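Local coordinates for protein five-membered-cyclitol-phosphate synthase (Streptomyces citricolor, PDB 6K96) that belongs to the myo-inositol-1-phosphate synthase family and binds nicotinamide-adenine-dinucleotide on a Rossmann-type domain, with a sodium ion beside the dinucleotide, at residues 4-16 with 54-67. Numbering follows the deposited sequence.
Sequences SIRLAVAGVGNNI and DLTFVAAFDLHPNK. With NA (sodium ion), chain H; NAD (nicotinamide-adenine-dinucleotide), chain G.
The carboxylate of D62 is held at both oxygens. D62 OD2 receives the backbone N-H of V12, with 2.7 Å between V12 N and D62 OD2. That bond is nearly straight at 164°. The NAD hydroxyl O3B also reaches D62 OD2, at 2.8 Å. D62 OD1 takes NAD O2B at 2.8 Å together with the amides of L63 and H64; H64 N uses the anti lone pair of D62 OD1, closing an Asx turn. With protein amides fixing both oxygens, the carboxylate is set to meet the ribose hydroxyl pair. K67 reaches the same site with an extended chain; K67 NZ lies 2.5 Å from both V12 O and NAD O3B, shorter than usual, so the details of these bonds are doubtful. N81 is a further partner.

Leading up to this site, strands 5-10 and 55-62 pair in parallel: L7 N bonds T56 O, V58 N bonds L7 O, and F61 N bonds V9 O. The ladder is disturbed where V9 N meets A59 O only weakly (126°). On the face carrying L7, V9 and F57, L7 CD2 lies 3.9 Å from F57 CE2 and V9 CG2 comes to the ring edge; I16 CG2, from the helix, approaches F57 CE2 at 3.9 Å.

G11 takes a positive phi (101°), which suits glycine, and G13 CA packs 3.1 Å from NAD O5B. The amides of N14 and N15 donate to the diphosphate, while N15 OD1 binds the sodium ion at 2.4 Å, alongside S293 and NAD O2N and O7N. Glycine turn, helix start and an acidic residue ending the second strand form the dinucleotide-binding beta-alpha-beta unit of a Rossmann fold.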
# COMPACT_ATOMS: atom_id res chain seq x y z
N SER B 4 -2.24 -28.93 34.78
CA SER B 4 -1.78 -27.56 34.45
C SER B 4 -0.25 -27.47 34.60
O SER B 4 0.28 -28.06 35.56
CB SER B 4 -2.53 -26.57 35.31
OG SER B 4 -2.34 -25.23 34.87
N ILE B 5 0.43 -26.79 33.67
CA ILE B 5 1.88 -26.46 33.74
C ILE B 5 2.14 -25.42 34.84
O ILE B 5 1.57 -24.31 34.76
CB ILE B 5 2.43 -25.86 32.43
CG1 ILE B 5 2.29 -26.78 31.21
CG2 ILE B 5 3.87 -25.45 32.66
CD1 ILE B 5 2.57 -26.06 29.89
N ARG B 6 3.03 -25.73 35.78
CA ARG B 6 3.54 -24.78 36.79
C ARG B 6 4.74 -24.04 36.16
O ARG B 6 5.84 -24.64 35.97
CB ARG B 6 3.81 -25.55 38.09
CG ARG B 6 2.59 -26.26 38.69
CD ARG B 6 2.90 -27.29 39.77
NE ARG B 6 3.70 -28.42 39.30
CZ ARG B 6 3.26 -29.61 38.85
NH1 ARG B 6 1.96 -29.89 38.76
NH2 ARG B 6 4.13 -30.53 38.46
N LEU B 7 4.53 -22.77 35.79
CA LEU B 7 5.38 -22.07 34.81
C LEU B 7 6.05 -20.88 35.49
O LEU B 7 5.37 -20.08 36.11
CB LEU B 7 4.54 -21.63 33.60
CG LEU B 7 5.30 -20.91 32.49
CD1 LEU B 7 6.17 -21.87 31.70
CD2 LEU B 7 4.34 -20.17 31.57
N ALA B 8 7.38 -20.85 35.38
CA ALA B 8 8.27 -19.85 36.00
C ALA B 8 8.78 -18.94 34.88
O ALA B 8 8.92 -19.45 33.74
CB ALA B 8 9.39 -20.51 36.75
N VAL B 9 9.05 -17.68 35.20
CA VAL B 9 9.27 -16.64 34.17
C VAL B 9 10.50 -15.85 34.57
O VAL B 9 10.52 -15.27 35.66
CB VAL B 9 8.01 -15.76 34.06
CG1 VAL B 9 8.33 -14.34 33.62
CG2 VAL B 9 6.94 -16.42 33.16
N ALA B 10 11.49 -15.82 33.72
CA ALA B 10 12.63 -14.92 33.92
C ALA B 10 12.40 -13.79 32.92
O ALA B 10 12.56 -14.01 31.74
CB ALA B 10 13.95 -15.66 33.73
N GLY B 11 11.92 -12.66 33.42
CA GLY B 11 11.56 -11.47 32.63
C GLY B 11 10.05 -11.38 32.42
O GLY B 11 9.52 -12.23 31.69
N VAL B 12 9.42 -10.38 33.01
CA VAL B 12 7.96 -10.14 32.90
C VAL B 12 7.71 -9.01 31.91
O VAL B 12 7.31 -7.92 32.34
CB VAL B 12 7.35 -9.86 34.27
CG1 VAL B 12 5.81 -9.86 34.19
CG2 VAL B 12 7.89 -10.87 35.27
N GLY B 13 7.94 -9.31 30.65
CA GLY B 13 7.81 -8.35 29.54
C GLY B 13 6.48 -8.44 28.80
O GLY B 13 5.48 -8.99 29.29
N ASN B 14 6.48 -7.79 27.63
CA ASN B 14 5.37 -7.86 26.65
C ASN B 14 5.02 -9.33 26.42
O ASN B 14 3.84 -9.65 26.52
CB ASN B 14 5.72 -7.02 25.44
CG ASN B 14 5.55 -5.56 25.74
OD1 ASN B 14 4.79 -5.21 26.64
ND2 ASN B 14 6.23 -4.71 25.00
N ASN B 15 6.01 -10.22 26.26
CA ASN B 15 5.76 -11.65 25.91
C ASN B 15 4.86 -12.31 26.99
O ASN B 15 4.00 -13.20 26.64
CB ASN B 15 7.05 -12.39 25.65
CG ASN B 15 7.81 -11.98 24.40
OD1 ASN B 15 7.44 -11.03 23.69
ND2 ASN B 15 8.91 -12.69 24.11
N ILE B 16 5.02 -11.97 28.25
CA ILE B 16 4.32 -12.65 29.38
C ILE B 16 2.99 -11.94 29.60
O ILE B 16 2.04 -12.58 30.02
CB ILE B 16 5.14 -12.64 30.68
CG1 ILE B 16 6.56 -13.16 30.48
CG2 ILE B 16 4.40 -13.41 31.76
CD1 ILE B 16 6.61 -14.55 29.93
N ASP B 54 -3.89 -24.15 30.05
CA ASP B 54 -3.54 -25.04 31.18
C ASP B 54 -2.18 -24.61 31.74
O ASP B 54 -1.19 -25.37 31.59
CB ASP B 54 -3.62 -26.51 30.75
CG ASP B 54 -5.06 -26.97 30.48
OD1 ASP B 54 -5.97 -26.41 31.11
OD2 ASP B 54 -5.27 -27.87 29.63
N LEU B 55 -2.20 -23.43 32.36
CA LEU B 55 -1.04 -22.58 32.74
C LEU B 55 -1.25 -22.04 34.16
O LEU B 55 -2.23 -21.29 34.40
CB LEU B 55 -0.96 -21.40 31.76
CG LEU B 55 0.38 -21.12 31.09
CD1 LEU B 55 1.02 -22.40 30.61
CD2 LEU B 55 0.18 -20.19 29.91
N THR B 56 -0.34 -22.37 35.06
CA THR B 56 -0.31 -21.76 36.42
C THR B 56 1.03 -21.05 36.56
O THR B 56 2.04 -21.70 36.50
CB THR B 56 -0.59 -22.81 37.50
OG1 THR B 56 -0.85 -24.07 36.90
CG2 THR B 56 -1.76 -22.44 38.39
N PHE B 57 1.04 -19.73 36.62
CA PHE B 57 2.26 -18.96 36.87
C PHE B 57 2.58 -19.11 38.35
O PHE B 57 1.69 -18.83 39.17
CB PHE B 57 2.03 -17.51 36.46
CG PHE B 57 1.89 -17.34 34.97
CD1 PHE B 57 0.69 -17.60 34.33
CD2 PHE B 57 2.99 -16.97 34.19
CE1 PHE B 57 0.57 -17.51 32.96
CE2 PHE B 57 2.85 -16.82 32.83
CZ PHE B 57 1.65 -17.09 32.21
N VAL B 58 3.79 -19.55 38.71
CA VAL B 58 4.12 -19.90 40.12
C VAL B 58 5.26 -19.01 40.61
O VAL B 58 5.45 -18.83 41.84
CB VAL B 58 4.45 -21.40 40.23
CG1 VAL B 58 3.19 -22.23 39.97
CG2 VAL B 58 5.59 -21.83 39.30
N ALA B 59 5.96 -18.40 39.65
CA ALA B 59 7.27 -17.75 39.91
C ALA B 59 7.55 -16.74 38.81
O ALA B 59 7.27 -17.02 37.63
CB ALA B 59 8.33 -18.83 40.01
N ALA B 60 8.16 -15.63 39.20
CA ALA B 60 8.48 -14.51 38.30
C ALA B 60 9.69 -13.77 38.86
O ALA B 60 9.72 -13.50 40.09
CB ALA B 60 7.28 -13.60 38.16
N PHE B 61 10.61 -13.43 37.95
CA PHE B 61 11.91 -12.78 38.23
C PHE B 61 12.11 -11.60 37.27
O PHE B 61 12.05 -11.80 36.03
CB PHE B 61 12.99 -13.84 38.11
CG PHE B 61 12.77 -15.05 38.99
CD1 PHE B 61 12.93 -14.97 40.37
CD2 PHE B 61 12.43 -16.27 38.45
CE1 PHE B 61 12.72 -16.08 41.17
CE2 PHE B 61 12.22 -17.37 39.26
CZ PHE B 61 12.36 -17.28 40.61
N ASP B 62 12.36 -10.40 37.81
CA ASP B 62 12.61 -9.14 37.06
C ASP B 62 13.59 -8.27 37.85
O ASP B 62 13.96 -8.68 39.00
CB ASP B 62 11.30 -8.37 36.83
CG ASP B 62 11.17 -7.78 35.44
OD1 ASP B 62 11.79 -6.71 35.19
OD2 ASP B 62 10.47 -8.40 34.59
N LEU B 63 13.99 -7.12 37.28
CA LEU B 63 14.90 -6.11 37.91
C LEU B 63 14.24 -4.73 37.92
O LEU B 63 14.74 -3.89 38.67
CB LEU B 63 16.26 -5.96 37.19
CG LEU B 63 17.22 -7.16 37.16
CD1 LEU B 63 18.53 -6.76 36.51
CD2 LEU B 63 17.48 -7.76 38.53
N HIS B 64 13.24 -4.48 37.08
CA HIS B 64 12.59 -3.15 36.98
C HIS B 64 11.79 -2.86 38.26
O HIS B 64 10.97 -3.67 38.72
CB HIS B 64 11.71 -3.06 35.73
CG HIS B 64 11.38 -1.66 35.32
ND1 HIS B 64 10.51 -0.86 36.04
CD2 HIS B 64 11.74 -0.96 34.23
CE1 HIS B 64 10.41 0.32 35.44
NE2 HIS B 64 11.16 0.28 34.33
N PRO B 65 12.02 -1.67 38.86
CA PRO B 65 11.32 -1.24 40.09
C PRO B 65 9.77 -1.29 40.10
O PRO B 65 9.19 -1.49 41.18
CB PRO B 65 11.77 0.22 40.26
CG PRO B 65 13.07 0.33 39.49
CD PRO B 65 12.98 -0.67 38.36
N ASN B 66 9.11 -1.07 38.96
CA ASN B 66 7.63 -1.21 38.78
C ASN B 66 7.17 -2.68 38.87
O ASN B 66 5.96 -2.92 39.19
CB ASN B 66 7.19 -0.65 37.43
CG ASN B 66 7.44 0.84 37.34
OD1 ASN B 66 7.72 1.49 38.35
ND2 ASN B 66 7.33 1.36 36.13
N LYS B 67 8.10 -3.63 38.66
CA LYS B 67 7.78 -5.08 38.58
C LYS B 67 8.23 -5.83 39.84
O LYS B 67 7.53 -6.79 40.18
CB LYS B 67 8.38 -5.66 37.29
CG LYS B 67 7.99 -4.89 36.03
CD LYS B 67 7.91 -5.74 34.76
CE LYS B 67 7.79 -4.93 33.49
NZ LYS B 67 8.39 -5.64 32.34
NA NA H . 7.87 -9.03 22.40
PA NAD G . 10.45 -7.07 27.14
O1A NAD G . 11.47 -6.02 26.97
O2A NAD G . 9.02 -6.61 27.08
O5B NAD G . 10.67 -8.01 28.39
C5B NAD G . 11.99 -7.93 28.98
C4B NAD G . 11.86 -8.06 30.48
O4B NAD G . 13.09 -8.54 31.11
C3B NAD G . 11.53 -6.74 31.17
O3B NAD G . 10.53 -6.97 32.15
C2B NAD G . 12.86 -6.40 31.85
O2B NAD G . 12.53 -5.44 32.81
C1B NAD G . 13.24 -7.81 32.32
N9A NAD G . 14.59 -8.02 32.79
C8A NAD G . 15.69 -7.30 32.36
N7A NAD G . 16.82 -7.74 32.86
C5A NAD G . 16.46 -8.83 33.65
C6A NAD G . 17.24 -9.71 34.43
N6A NAD G . 18.56 -9.63 34.51
N1A NAD G . 16.59 -10.73 35.06
C2A NAD G . 15.25 -10.78 34.95
N3A NAD G . 14.43 -10.00 34.26
C4A NAD G . 15.09 -9.03 33.61
O3 NAD G . 10.68 -8.13 25.98
PN NAD G . 9.61 -9.05 25.20
O1N NAD G . 8.83 -9.79 26.21
O2N NAD G . 9.01 -8.11 24.20
O5D NAD G . 10.60 -10.08 24.46
C5D NAD G . 11.47 -10.93 25.32
C4D NAD G . 12.54 -11.55 24.48
O4D NAD G . 12.00 -12.45 23.48
C3D NAD G . 13.38 -10.52 23.72
O3D NAD G . 14.72 -10.97 23.72
C2D NAD G . 12.88 -10.66 22.28
O2D NAD G . 13.81 -10.36 21.25
C1D NAD G . 12.61 -12.16 22.22
N1N NAD G . 11.74 -12.46 21.04
C2N NAD G . 10.54 -11.71 20.84
C3N NAD G . 9.80 -11.81 19.68
C7N NAD G . 8.51 -11.01 19.57
O7N NAD G . 8.09 -10.40 20.54
N7N NAD G . 7.88 -10.99 18.40
C4N NAD G . 10.29 -12.65 18.68
C5N NAD G . 11.36 -13.50 18.94
C6N NAD G . 12.12 -13.33 20.08